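Local coordinates for uncharacterized protein DUF1185 (PDB 3BYQ) that is of unknown function but, as a DUF1185 family member with a variant of the Bacillus chorismate mutase fold, may take part in amino-acid metabolism, at residues T11-T16 and N147-G152; P28-A33 and D70-D75; S34-R39 and R58-L63; M51-E56 and I162-V167; W104-V109 and A115-V120. All blocks are in the same frame, centred on the assembly; numbering follows the deposited sequence. Where two conformers were deposited one is given.

Contact 1 (T11-T16 and N147-G152); sequences TLIVET and NSIEIG. With EDO (1,2-ethanediol), chain O; EDO (1,2-ethanediol), chain Y.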
# COMPACT_ATOMS: atom_id res chain seq x y z
N THR B 11 -9.91 -18.34 -3.17
CA THR B 11 -10.91 -17.30 -2.99
C THR B 11 -11.77 -17.20 -4.23
O THR B 11 -11.32 -17.45 -5.36
CB THR B 11 -10.34 -15.91 -2.64
OG1 THR B 11 -9.58 -15.40 -3.76
CG2 THR B 11 -9.48 -16.00 -1.38
N LEU B 12 -13.03 -16.94 -3.98
CA LEU B 12 -13.99 -16.66 -5.04
C LEU B 12 -14.52 -15.27 -4.74
O LEU B 12 -14.92 -15.03 -3.63
CB LEU B 12 -15.12 -17.67 -5.00
CG LEU B 12 -16.28 -17.48 -5.99
CD1 LEU B 12 -15.76 -17.64 -7.39
CD2 LEU B 12 -17.37 -18.49 -5.72
N ILE B 13 -14.44 -14.35 -5.70
CA ILE B 13 -15.04 -13.03 -5.47
C ILE B 13 -16.00 -12.73 -6.59
O ILE B 13 -15.79 -13.08 -7.77
CB ILE B 13 -14.04 -11.89 -5.27
CG1 ILE B 13 -13.25 -11.62 -6.54
CG2 ILE B 13 -13.11 -12.21 -4.09
CD1 ILE B 13 -12.24 -10.49 -6.40
N VAL B 14 -17.13 -12.15 -6.20
CA VAL B 14 -18.18 -11.74 -7.14
C VAL B 14 -18.46 -10.28 -6.85
O VAL B 14 -18.91 -9.94 -5.78
CB VAL B 14 -19.49 -12.56 -7.10
CG1 VAL B 14 -20.48 -12.04 -8.16
CG2 VAL B 14 -19.19 -14.06 -7.31
N GLU B 15 -18.17 -9.43 -7.82
CA GLU B 15 -18.39 -8.00 -7.73
C GLU B 15 -19.56 -7.64 -8.62
O GLU B 15 -19.53 -7.87 -9.82
CB GLU B 15 -17.12 -7.26 -8.20
CG GLU B 15 -17.20 -5.75 -8.14
CD GLU B 15 -16.09 -5.08 -8.95
OE1 GLU B 15 -16.04 -5.19 -10.21
OE2 GLU B 15 -15.26 -4.41 -8.29
N THR B 16 -20.59 -7.06 -8.03
CA THR B 16 -21.78 -6.65 -8.76
C THR B 16 -21.78 -5.14 -8.79
O THR B 16 -21.74 -4.50 -7.73
CB THR B 16 -23.06 -7.16 -8.09
OG1 THR B 16 -22.97 -8.59 -7.89
CG2 THR B 16 -24.29 -6.82 -8.93
N ASN B 147 -12.76 -3.99 -19.56
CA ASN B 147 -13.02 -3.72 -18.16
C ASN B 147 -11.93 -4.30 -17.28
O ASN B 147 -10.96 -4.87 -17.78
CB ASN B 147 -14.37 -4.33 -17.75
CG ASN B 147 -15.11 -3.50 -16.74
OD1 ASN B 147 -14.53 -2.76 -15.93
ND2 ASN B 147 -16.44 -3.58 -16.81
N SER B 148 -12.09 -4.13 -15.97
CA SER B 148 -11.07 -4.61 -15.03
C SER B 148 -11.67 -4.98 -13.72
O SER B 148 -12.71 -4.45 -13.34
CB SER B 148 -10.05 -3.48 -14.73
OG SER B 148 -9.38 -3.05 -15.89
N ILE B 149 -11.02 -5.93 -13.06
CA ILE B 149 -11.36 -6.30 -11.68
C ILE B 149 -10.04 -6.49 -10.90
O ILE B 149 -9.08 -7.03 -11.44
CB ILE B 149 -12.27 -7.51 -11.59
CG1 ILE B 149 -12.66 -7.74 -10.13
CG2 ILE B 149 -11.57 -8.74 -12.17
CD1 ILE B 149 -13.67 -8.90 -9.90
N GLU B 150 -10.00 -6.04 -9.66
CA GLU B 150 -8.80 -6.22 -8.84
C GLU B 150 -8.82 -7.56 -8.13
O GLU B 150 -9.83 -7.93 -7.54
CB GLU B 150 -8.67 -5.10 -7.79
CG GLU B 150 -7.24 -5.04 -7.22
CD GLU B 150 -7.07 -4.12 -6.06
OE1 GLU B 150 -7.67 -4.41 -5.00
OE2 GLU B 150 -6.31 -3.13 -6.20
N ILE B 151 -7.69 -8.26 -8.13
CA ILE B 151 -7.57 -9.50 -7.39
C ILE B 151 -6.43 -9.40 -6.39
O ILE B 151 -5.56 -8.51 -6.48
CB ILE B 151 -7.32 -10.74 -8.31
CG1 ILE B 151 -5.94 -10.68 -8.99
CG2 ILE B 151 -8.46 -10.87 -9.34
CD1 ILE B 151 -5.50 -12.00 -9.69
N GLY B 152 -6.40 -10.36 -5.48
CA GLY B 152 -5.35 -10.44 -4.47
C GLY B 152 -5.84 -11.15 -3.24
O GLY B 152 -7.05 -11.22 -3.00
C1 EDO O . -13.23 -5.43 -5.53
O1 EDO O . -12.02 -4.71 -5.80
C2 EDO O . -13.12 -6.82 -6.14
O2 EDO O . -11.86 -7.41 -5.78
C1 EDO Y . -25.12 -10.29 -6.16
O1 EDO Y . -25.48 -9.69 -7.39
C2 EDO Y . -25.80 -9.51 -5.06
O2 EDO Y . -27.20 -9.77 -5.17
O HOH W 1 -9.31 -12.62 -2.88
O HOH W 2 -12.31 -4.50 -8.50
O HOH W 3 -14.49 -3.65 -11.66
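Ile149, Ile13 and Glu15 carry this contact, and most of it is made by the ends of two isoleucines. Ile149 is extended, with CG1 anti to its backbone N (chi1 -175°), pushing its CD1 up to strand 11-16. There it meets the methyl end of Ile13, CD1 to CD1 at 4.1 Å, and the CB of Glu15 at 4.2 Å. Ile13 CD1 also lies 3.7 Å from Glu150 O; Ile13 has two conformers, and its distances hold for the one described. No hydrogen bond joins the segments, whose axes stay 9.4 Å apart: strand 147-151 packs across the face of strands 7-17 and 29-39 of the mixed sheet. Waters bridge the polar groups, and 1,2-ethanediol O2 donates to Glu150 O. One water donates to Glu15 OE1 and to Ser148 O, both at 2.6 Å; a second donates to Glu15 OE2 and accepts from Glu150 N. The same OE2 forms a salt bridge with Lys9 of the second subunit, whose strand pairs antiparallel with residues 11-16 and carries the sheet across the interface.

Contact 2 (P28-A33 and D70-D75); sequences PLKLAA and DTLGKD. With EDO (1,2-ethanediol), chain Y.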
# COMPACT_ATOMS: atom_id res chain seq x y z
N PRO B 28 -27.35 -5.24 -13.61
CA PRO B 28 -26.00 -4.90 -13.20
C PRO B 28 -24.95 -5.79 -13.83
O PRO B 28 -25.25 -6.87 -14.31
CB PRO B 28 -26.03 -5.16 -11.69
CG PRO B 28 -27.07 -6.12 -11.47
CD PRO B 28 -28.12 -5.82 -12.50
N LEU B 29 -23.73 -5.30 -13.84
CA LEU B 29 -22.61 -6.11 -14.27
C LEU B 29 -22.10 -6.96 -13.13
O LEU B 29 -21.98 -6.50 -12.00
CB LEU B 29 -21.48 -5.20 -14.75
CG LEU B 29 -20.17 -5.87 -15.14
CD1 LEU B 29 -20.33 -6.83 -16.34
CD2 LEU B 29 -19.19 -4.77 -15.42
N LYS B 30 -21.79 -8.22 -13.42
CA LYS B 30 -21.09 -9.07 -12.46
C LYS B 30 -19.76 -9.49 -13.08
O LYS B 30 -19.71 -9.92 -14.25
CB LYS B 30 -21.85 -10.29 -12.04
CG LYS B 30 -23.14 -9.98 -11.39
CD LYS B 30 -23.74 -11.22 -10.71
CE LYS B 30 -25.13 -10.92 -10.26
NZ LYS B 30 -25.66 -11.93 -9.32
N LEU B 31 -18.72 -9.30 -12.29
CA LEU B 31 -17.35 -9.77 -12.62
C LEU B 31 -16.94 -10.66 -11.46
O LEU B 31 -17.09 -10.29 -10.31
CB LEU B 31 -16.37 -8.61 -12.76
CG LEU B 31 -16.60 -7.62 -13.91
CD1 LEU B 31 -15.62 -6.46 -13.84
CD2 LEU B 31 -16.54 -8.28 -15.27
N ALA B 32 -16.35 -11.81 -11.78
CA ALA B 32 -16.00 -12.78 -10.72
C ALA B 32 -14.61 -13.33 -10.94
O ALA B 32 -14.19 -13.51 -12.10
CB ALA B 32 -17.03 -13.93 -10.68
N ALA B 33 -13.90 -13.58 -9.84
CA ALA B 33 -12.53 -14.11 -9.93
C ALA B 33 -12.45 -15.31 -9.00
O ALA B 33 -13.00 -15.28 -7.92
CB ALA B 33 -11.50 -13.07 -9.54
N ASP B 70 -20.23 -22.20 -12.73
CA ASP B 70 -21.25 -22.60 -11.76
C ASP B 70 -21.76 -21.39 -10.96
O ASP B 70 -22.91 -21.35 -10.53
CB ASP B 70 -20.74 -23.67 -10.80
CG ASP B 70 -20.49 -25.03 -11.48
OD1 ASP B 70 -20.87 -25.20 -12.66
OD2 ASP B 70 -19.89 -25.93 -10.81
N THR B 71 -20.90 -20.40 -10.77
CA THR B 71 -21.23 -19.21 -9.99
C THR B 71 -22.06 -18.21 -10.77
O THR B 71 -23.06 -17.71 -10.29
CB THR B 71 -19.92 -18.52 -9.47
OG1 THR B 71 -19.19 -19.46 -8.66
CG2 THR B 71 -20.19 -17.22 -8.71
N LEU B 72 -21.63 -17.92 -12.00
CA LEU B 72 -22.29 -16.91 -12.80
C LEU B 72 -23.39 -17.42 -13.72
O LEU B 72 -24.25 -16.64 -14.14
CB LEU B 72 -21.28 -16.15 -13.64
CG LEU B 72 -20.27 -15.26 -12.90
CD1 LEU B 72 -19.29 -14.58 -13.91
CD2 LEU B 72 -20.98 -14.19 -12.05
N GLY B 73 -23.32 -18.72 -14.02
CA GLY B 73 -24.22 -19.39 -14.96
C GLY B 73 -23.57 -19.41 -16.32
O GLY B 73 -23.13 -18.40 -16.84
N LYS B 74 -23.52 -20.61 -16.90
CA LYS B 74 -22.85 -20.83 -18.19
C LYS B 74 -23.38 -19.95 -19.31
O LYS B 74 -22.63 -19.53 -20.17
CB LYS B 74 -22.97 -22.32 -18.61
N ASP B 75 -24.65 -19.60 -19.23
CA ASP B 75 -25.29 -18.78 -20.27
C ASP B 75 -25.04 -17.28 -20.12
O ASP B 75 -25.47 -16.48 -20.97
CB ASP B 75 -26.80 -19.00 -20.23
C1 EDO Y . -25.12 -10.29 -6.16
O1 EDO Y . -25.48 -9.69 -7.39
C2 EDO Y . -25.80 -9.51 -5.06
O2 EDO Y . -27.20 -9.77 -5.17
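Leu72 meets Lys30 and Ala32 entirely through apolar contact. From the last turn of helix 51-72 its fork sits against Ala32 CB, with Leu72 CD1 nearest it at 4.0 Å, while CD2 reaches on to Lys30 CB, also at 4.0 Å. Lys30 and Ala32 alternate along strand 29-33 and present their CB atoms to the same side, so that the forked end of the leucine spans both. No hydrogen bond crosses between the segments.

The polar contacts are made beyond this patch. The lysine chain runs extended past CG, and its NZ donates a 3.0 Å hydrogen bond to O1 of a 1,2-ethanediol, probably from the crystallisation liquor, which Thr16 OG1 also binds. At the helix end, Gly73 leaves helical angles with a positive phi of 95°, and Leu72 O is bonded by Asn76 ND2. The chemistry implies a division within Lys30: its CB serves the hydrophobic seam between helix and sheet, whereas the ammonium group lies beyond the apolar patch, on the exposed side, where it binds the diol.

Contact 3 (S34-R39 and R58-L63); sequences SCAVIR and RSLGTL. With EDO (1,2-ethanediol), chain Q.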
# COMPACT_ATOMS: atom_id res chain seq x y z
N SER B 34 -11.81 -16.36 -9.50
CA SER B 34 -11.54 -17.57 -8.73
C SER B 34 -10.03 -17.70 -8.70
O SER B 34 -9.40 -17.78 -9.74
CB SER B 34 -12.17 -18.81 -9.38
OG SER B 34 -11.99 -19.99 -8.59
N CYS B 35 -9.49 -17.72 -7.48
CA CYS B 35 -8.05 -17.80 -7.23
C CYS B 35 -7.70 -19.01 -6.37
O CYS B 35 -8.47 -19.42 -5.46
CB CYS B 35 -7.59 -16.58 -6.45
SG CYS B 35 -8.04 -14.95 -7.22
N ALA B 36 -6.52 -19.54 -6.65
CA ALA B 36 -5.93 -20.62 -5.86
C ALA B 36 -4.46 -20.28 -5.57
O ALA B 36 -3.71 -19.88 -6.48
CB ALA B 36 -6.00 -21.97 -6.60
N VAL B 37 -4.10 -20.52 -4.31
CA VAL B 37 -2.75 -20.33 -3.80
C VAL B 37 -2.14 -21.70 -3.65
O VAL B 37 -2.67 -22.54 -2.94
CB VAL B 37 -2.72 -19.61 -2.45
CG1 VAL B 37 -1.30 -19.48 -1.95
CG2 VAL B 37 -3.39 -18.23 -2.56
N ILE B 38 -1.07 -21.93 -4.40
CA ILE B 38 -0.38 -23.21 -4.42
C ILE B 38 1.10 -23.08 -4.08
O ILE B 38 1.66 -22.03 -4.16
CB ILE B 38 -0.55 -23.98 -5.74
CG1 ILE B 38 0.33 -23.42 -6.88
CG2 ILE B 38 -2.04 -24.01 -6.16
CD1 ILE B 38 0.43 -24.36 -8.14
N ARG B 39 1.68 -24.17 -3.60
CA ARG B 39 3.12 -24.19 -3.34
C ARG B 39 3.83 -24.11 -4.67
O ARG B 39 3.40 -24.70 -5.66
CB ARG B 39 3.50 -25.49 -2.62
CG ARG B 39 4.97 -25.54 -2.23
CD ARG B 39 5.26 -26.75 -1.37
NE ARG B 39 5.05 -27.99 -2.09
CZ ARG B 39 5.92 -28.54 -2.94
NH1 ARG B 39 7.05 -27.93 -3.22
NH2 ARG B 39 5.60 -29.69 -3.54
N ARG B 58 -3.18 -27.53 -16.02
CA ARG B 58 -4.41 -27.45 -16.80
C ARG B 58 -5.60 -27.87 -15.94
O ARG B 58 -6.66 -27.28 -16.04
CB ARG B 58 -4.31 -28.30 -18.07
CG ARG B 58 -5.39 -28.03 -19.10
CD ARG B 58 -5.08 -26.80 -19.95
NE ARG B 58 -3.89 -26.99 -20.77
CZ ARG B 58 -3.85 -27.72 -21.88
NH1 ARG B 58 -4.95 -28.25 -22.40
NH2 ARG B 58 -2.71 -27.86 -22.53
N SER B 59 -5.38 -28.86 -15.06
CA SER B 59 -6.46 -29.35 -14.18
C SER B 59 -6.91 -28.28 -13.18
O SER B 59 -8.07 -28.23 -12.80
CB SER B 59 -6.06 -30.62 -13.42
OG SER B 59 -4.93 -30.41 -12.61
N LEU B 60 -5.98 -27.46 -12.75
CA LEU B 60 -6.29 -26.34 -11.85
C LEU B 60 -7.13 -25.32 -12.63
O LEU B 60 -8.08 -24.77 -12.10
CB LEU B 60 -5.01 -25.68 -11.35
CG LEU B 60 -5.22 -24.57 -10.32
CD1 LEU B 60 -5.88 -25.13 -9.04
CD2 LEU B 60 -3.89 -23.85 -10.00
N GLY B 61 -6.73 -25.06 -13.88
CA GLY B 61 -7.49 -24.18 -14.78
C GLY B 61 -8.93 -24.66 -14.87
O GLY B 61 -9.90 -23.88 -14.74
N THR B 62 -9.10 -25.96 -15.09
CA THR B 62 -10.45 -26.54 -15.22
C THR B 62 -11.26 -26.37 -13.94
O THR B 62 -12.42 -25.99 -13.97
CB THR B 62 -10.38 -28.01 -15.65
OG1 THR B 62 -9.67 -28.08 -16.89
CG2 THR B 62 -11.78 -28.63 -15.79
N LEU B 63 -10.62 -26.60 -12.82
CA LEU B 63 -11.28 -26.48 -11.54
C LEU B 63 -11.86 -25.07 -11.33
O LEU B 63 -13.03 -24.86 -10.95
CB LEU B 63 -10.27 -26.79 -10.42
CG LEU B 63 -10.84 -26.74 -8.99
CD1 LEU B 63 -11.81 -27.92 -8.70
CD2 LEU B 63 -9.69 -26.65 -7.99
C1 EDO Q . -8.62 -29.22 -20.40
O1 EDO Q . -7.80 -30.29 -19.91
C2 EDO Q . -8.36 -28.99 -21.88
O2 EDO Q . -7.84 -27.67 -22.11
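Leu60 packs onto Ala36 and Ile38 with one methyl for each. Its CG is anti to the backbone N (chi1 -176°), which sends the isobutyl group from helix 51-72 down toward strand 34-39; the second torsion, 63°, then directs CD1 to Ala36 and CD2 toward Ile38. CD1 comes to 4.0 Å from Ala36 CB, and CD2 to 4.3 Å from Ile38 CG2. The isoleucine meets it with the CG2 branch. This is the helix-on-sheet packing of an alpha/beta layer: alternate residues of strand 29-39, namely Ser34, Ala36 and Ile38, turn their side chains to the helix, and Phe164 of neighbouring strand 161-169 touches both Leu60 and Ile38. Trp98 of helix 98-109 also touches Leu60. On another side of helix 51-72, Arg58 bends at chi2 and chi3. The bend carries NH1 to O2 of a 1,2-ethanediol, a 3.0 Å hydrogen bond received near the guanidinium plane, while NH2 forms a salt bridge with Glu100.

Contact 4 (M51-E56 and I162-V167); sequences MPFMAE and ILFALV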
# COMPACT_ATOMS: atom_id res chain seq x y z
N MSE B 51 7.76 -27.65 -18.27
CA MSE B 51 6.67 -28.19 -19.12
C MSE B 51 5.75 -29.15 -18.36
O MSE B 51 4.53 -29.08 -18.52
CB MSE B 51 7.22 -28.80 -20.41
CG MSE B 51 8.06 -27.84 -21.21
SE MSE B 51 7.12 -26.22 -21.71
CE MSE B 51 6.12 -26.99 -23.15
N PRO B 52 6.30 -30.06 -17.52
CA PRO B 52 5.43 -30.91 -16.72
C PRO B 52 4.48 -30.14 -15.81
O PRO B 52 3.30 -30.48 -15.70
CB PRO B 52 6.41 -31.77 -15.92
CG PRO B 52 7.61 -31.86 -16.82
CD PRO B 52 7.70 -30.51 -17.44
N PHE B 53 4.99 -29.09 -15.18
CA PHE B 53 4.21 -28.23 -14.28
C PHE B 53 3.07 -27.57 -15.07
O PHE B 53 1.90 -27.61 -14.68
CB PHE B 53 5.16 -27.20 -13.64
CG PHE B 53 4.53 -26.29 -12.60
CD1 PHE B 53 3.77 -26.80 -11.56
CD2 PHE B 53 4.83 -24.95 -12.60
CE1 PHE B 53 3.26 -25.96 -10.57
CE2 PHE B 53 4.32 -24.12 -11.62
CZ PHE B 53 3.54 -24.63 -10.59
N MSE B 54 3.42 -27.02 -16.22
CA MSE B 54 2.42 -26.35 -17.08
C MSE B 54 1.32 -27.31 -17.49
O MSE B 54 0.14 -26.97 -17.51
CB MSE B 54 3.08 -25.73 -18.30
CG MSE B 54 2.17 -24.84 -19.06
SE MSE B 54 3.09 -23.81 -20.39
CE MSE B 54 3.48 -25.22 -21.63
N ALA B 55 1.72 -28.55 -17.78
CA ALA B 55 0.77 -29.60 -18.19
C ALA B 55 -0.19 -29.96 -17.07
O ALA B 55 -1.42 -30.02 -17.28
CB ALA B 55 1.52 -30.86 -18.66
N GLU B 56 0.34 -30.16 -15.88
CA GLU B 56 -0.51 -30.53 -14.75
C GLU B 56 -1.47 -29.41 -14.32
O GLU B 56 -2.60 -29.67 -13.91
CB GLU B 56 0.28 -31.02 -13.55
CG GLU B 56 -0.65 -31.78 -12.61
CD GLU B 56 -0.01 -32.23 -11.32
OE1 GLU B 56 1.26 -32.23 -11.25
OE2 GLU B 56 -0.80 -32.60 -10.41
N ILE B 162 2.55 -19.55 -5.35
CA ILE B 162 2.01 -18.89 -6.55
C ILE B 162 0.50 -18.81 -6.43
O ILE B 162 -0.14 -19.75 -5.90
CB ILE B 162 2.30 -19.64 -7.88
CG1 ILE B 162 3.78 -20.04 -8.01
CG2 ILE B 162 1.84 -18.75 -9.11
CD1 ILE B 162 4.05 -21.19 -9.06
N LEU B 163 -0.04 -17.65 -6.81
CA LEU B 163 -1.49 -17.41 -6.85
C LEU B 163 -1.88 -17.39 -8.32
O LEU B 163 -1.32 -16.64 -9.12
CB LEU B 163 -1.83 -16.07 -6.16
CG LEU B 163 -3.33 -15.74 -6.01
CD1 LEU B 163 -3.48 -14.60 -4.98
CD2 LEU B 163 -3.94 -15.31 -7.33
N PHE B 164 -2.77 -18.31 -8.68
CA PHE B 164 -3.31 -18.40 -10.04
C PHE B 164 -4.78 -18.03 -10.00
O PHE B 164 -5.49 -18.45 -9.11
CB PHE B 164 -3.15 -19.81 -10.60
CG PHE B 164 -1.72 -20.21 -10.90
CD1 PHE B 164 -1.01 -19.55 -11.90
CD2 PHE B 164 -1.12 -21.28 -10.28
CE1 PHE B 164 0.28 -19.91 -12.23
CE2 PHE B 164 0.20 -21.67 -10.61
CZ PHE B 164 0.89 -20.96 -11.59
N ALA B 165 -5.22 -17.30 -11.02
CA ALA B 165 -6.58 -16.81 -11.08
C ALA B 165 -7.20 -16.79 -12.45
O ALA B 165 -6.50 -16.59 -13.48
CB ALA B 165 -6.61 -15.36 -10.51
N LEU B 166 -8.52 -16.97 -12.46
CA LEU B 166 -9.31 -16.80 -13.68
C LEU B 166 -10.40 -15.80 -13.34
O LEU B 166 -10.85 -15.71 -12.19
CB LEU B 166 -9.94 -18.09 -14.13
CG LEU B 166 -8.97 -19.19 -14.59
CD1 LEU B 166 -9.72 -20.46 -14.97
CD2 LEU B 166 -8.12 -18.70 -15.73
N VAL B 167 -10.83 -15.08 -14.36
CA VAL B 167 -11.89 -14.10 -14.25
C VAL B 167 -12.92 -14.33 -15.35
O VAL B 167 -12.58 -14.59 -16.48
CB VAL B 167 -11.36 -12.66 -14.37
CG1 VAL B 167 -12.51 -11.62 -14.34
CG2 VAL B 167 -10.33 -12.38 -13.28
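Phe53 and Ile162 are brought together by two different first torsions. The phenylalanine carries CG anti to the backbone N (chi1 -176°), which drops its ring from the first turn of helix 51-72 toward the sheet. Ile162 holds CG1 anti to the carbonyl carbon (chi1 -49°) and extends the arm beyond it, lifting CD1 from the strand to meet the ring. The two side chains thus approach from opposite directions.

The methyl arrives at the ring's edge, in its plane and not over a face: Ile162 CD1 is 3.8 Å from Phe53 CZ and 3.9 Å from Phe53 CE2. Phe164, two residues along on the same side of the strand, adds a looser aromatic contact, with its CE2 4.5 Å from Phe53 CZ, and Phe53 lies at the edge of the Phe164 ring. One face of that ring is taken by CG2 of Ile162, 3.4 Å above its plane and offset toward the rim. The isoleucine therefore serves both aromatics, CD1 for one and CG2 for the other. Trp98 stacks with Phe164, and Tyr42 meets Phe53 edge-to-face, so both aromatics have further ring partners. Through these side chains the first turn of helix 51-72 lies over strand 161-169, in the helix-on-sheet layer of a variant of the Bacillus chorismate mutase fold.

Contact 5 (W104-V109 and A115-V120); sequences WAMRSV and AMVPAV. With EDO (1,2-ethanediol), chain C.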
# COMPACT_ATOMS: atom_id res chain seq x y z
N TRP B 104 -6.30 -22.10 -21.83
CA TRP B 104 -6.84 -23.24 -22.60
C TRP B 104 -7.90 -23.98 -21.83
O TRP B 104 -8.95 -24.35 -22.36
CB TRP B 104 -5.72 -24.16 -23.06
CG TRP B 104 -4.79 -23.48 -24.06
CD1 TRP B 104 -4.63 -22.12 -24.28
CD2 TRP B 104 -3.82 -24.13 -24.87
NE1 TRP B 104 -3.65 -21.92 -25.23
CE2 TRP B 104 -3.14 -23.13 -25.60
CE3 TRP B 104 -3.46 -25.47 -25.06
CZ2 TRP B 104 -2.11 -23.42 -26.49
CZ3 TRP B 104 -2.46 -25.75 -25.95
CH2 TRP B 104 -1.79 -24.73 -26.66
N ALA B 105 -7.65 -24.17 -20.55
CA ALA B 105 -8.65 -24.82 -19.70
C ALA B 105 -9.95 -24.05 -19.69
O ALA B 105 -11.04 -24.62 -19.83
CB ALA B 105 -8.12 -25.01 -18.25
N MSE B 106 -9.86 -22.74 -19.52
CA MSE B 106 -11.06 -21.92 -19.46
C MSE B 106 -11.79 -21.93 -20.80
O MSE B 106 -13.01 -22.11 -20.86
CB MSE B 106 -10.74 -20.50 -18.99
CG MSE B 106 -11.97 -19.61 -18.97
SE MSE B 106 -11.80 -18.09 -17.89
CE MSE B 106 -10.29 -17.39 -18.73
N ARG B 107 -11.05 -21.75 -21.87
CA ARG B 107 -11.68 -21.77 -23.18
C ARG B 107 -12.37 -23.10 -23.43
O ARG B 107 -13.48 -23.13 -23.98
CB ARG B 107 -10.69 -21.36 -24.27
CG ARG B 107 -10.40 -19.89 -24.10
CD ARG B 107 -9.29 -19.46 -24.97
NE ARG B 107 -9.70 -19.42 -26.36
CZ ARG B 107 -8.89 -19.12 -27.35
NH1 ARG B 107 -7.61 -18.88 -27.09
NH2 ARG B 107 -9.33 -19.10 -28.59
N SER B 108 -11.78 -24.20 -22.97
CA SER B 108 -12.42 -25.52 -23.16
C SER B 108 -13.71 -25.67 -22.35
O SER B 108 -14.70 -26.20 -22.85
CB SER B 108 -11.43 -26.65 -22.85
OG SER B 108 -10.38 -26.61 -23.81
N VAL B 109 -13.71 -25.17 -21.13
CA VAL B 109 -14.90 -25.18 -20.26
C VAL B 109 -16.04 -24.39 -20.89
O VAL B 109 -17.19 -24.78 -20.83
CB VAL B 109 -14.59 -24.66 -18.84
CG1 VAL B 109 -15.85 -24.22 -18.08
CG2 VAL B 109 -13.73 -25.70 -18.12
N ALA B 115 -11.88 -15.52 -28.77
CA ALA B 115 -10.94 -14.48 -28.33
C ALA B 115 -9.85 -15.02 -27.40
O ALA B 115 -10.10 -15.86 -26.55
CB ALA B 115 -11.65 -13.32 -27.70
N MSE B 116 -8.62 -14.58 -27.65
CA MSE B 116 -7.52 -14.90 -26.74
C MSE B 116 -7.91 -14.39 -25.37
O MSE B 116 -8.50 -13.34 -25.25
CB MSE B 116 -6.22 -14.22 -27.15
CG MSE B 116 -5.02 -14.62 -26.31
SE MSE B 116 -3.34 -13.85 -26.99
CE MSE B 116 -3.61 -12.10 -26.37
N VAL B 117 -7.54 -15.09 -24.33
CA VAL B 117 -7.89 -14.64 -22.99
C VAL B 117 -6.81 -13.63 -22.61
O VAL B 117 -5.61 -13.95 -22.70
CB VAL B 117 -7.82 -15.82 -21.97
CG1 VAL B 117 -8.22 -15.31 -20.57
CG2 VAL B 117 -8.69 -16.99 -22.39
N PRO B 118 -7.20 -12.42 -22.21
CA PRO B 118 -6.19 -11.45 -21.79
C PRO B 118 -5.61 -11.88 -20.45
O PRO B 118 -6.14 -12.77 -19.80
CB PRO B 118 -6.95 -10.14 -21.74
CG PRO B 118 -8.26 -10.53 -21.37
CD PRO B 118 -8.55 -11.88 -21.99
N ALA B 119 -4.49 -11.27 -20.09
CA ALA B 119 -3.77 -11.68 -18.90
C ALA B 119 -2.89 -10.60 -18.34
O ALA B 119 -2.58 -9.63 -19.01
CB ALA B 119 -2.87 -12.88 -19.27
N VAL B 120 -2.56 -10.76 -17.06
CA VAL B 120 -1.53 -9.94 -16.42
C VAL B 120 -0.88 -10.80 -15.36
O VAL B 120 -1.50 -11.70 -14.83
CB VAL B 120 -2.08 -8.59 -15.88
CG1 VAL B 120 -3.15 -8.81 -14.80
CG2 VAL B 120 -0.94 -7.63 -15.40
C1 EDO C . -2.21 -18.33 -24.70
O1 EDO C . -3.26 -18.75 -25.59
C2 EDO C . -1.04 -19.32 -24.71
O2 EDO C . -0.10 -18.93 -25.70
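The guanidinium of Arg107 offers one face to the backbone of the loop that follows its helix: Ala115 O sits 3.5 Å above the plane, over its centre, and Met116 CA lies on the same face. The carbonyl oxygen is not hydrogen-bonded by the arginine; it accepts from Tyr80 OH instead. The group's N-H donors are used elsewhere, NE toward Pro113 O and NH1 toward Tyr141 OH of the third subunit. At the edge of the Trp104 ring, NE1 donates a 3.2 Å bond to 1,2-ethanediol O1, which lies in the ring plane. Strands 79-86 and 119-123 are parallel neighbours in the sheet joined through helix 98-109, a beta-alpha-beta crossover, with residues 115-118 as its return. Val117 is the apolar centre of this return. Its CG1, anti to the backbone N (chi1 -179°), presses on selenomethionine Met106 at CE, a tight 3.5 Å. The other branch, CG2, lies 3.6 Å from Arg107 CD, where the two side chains run alongside one another with opposed directions. Beyond the loop, Met106 also touches Leu166 and Met168 of strand 161-169.

Overall arrangement
The five contacts describe one curled mixed sheet and what lies against it. Contacts 2, 3 and 4 share helix 51-72: contact 4 uses its start, contact 3 its middle and contact 2 its end, and together they lay it over strands 29-39 and 161-169. The centres of contacts 3 and 4 lie close together, about 6 Å apart; those of contacts 2 and 4 are about 22 Å apart. Contact 5 adds helix 98-109, which packs beside helix 51-72 through Ala105. Contact 1 joins early and late strands, so the other segments, apart from 162-167, fall between its own. Contacts 1, 4 and 5 meet the third subunit, and contact 1 also the second, where the sheet continues.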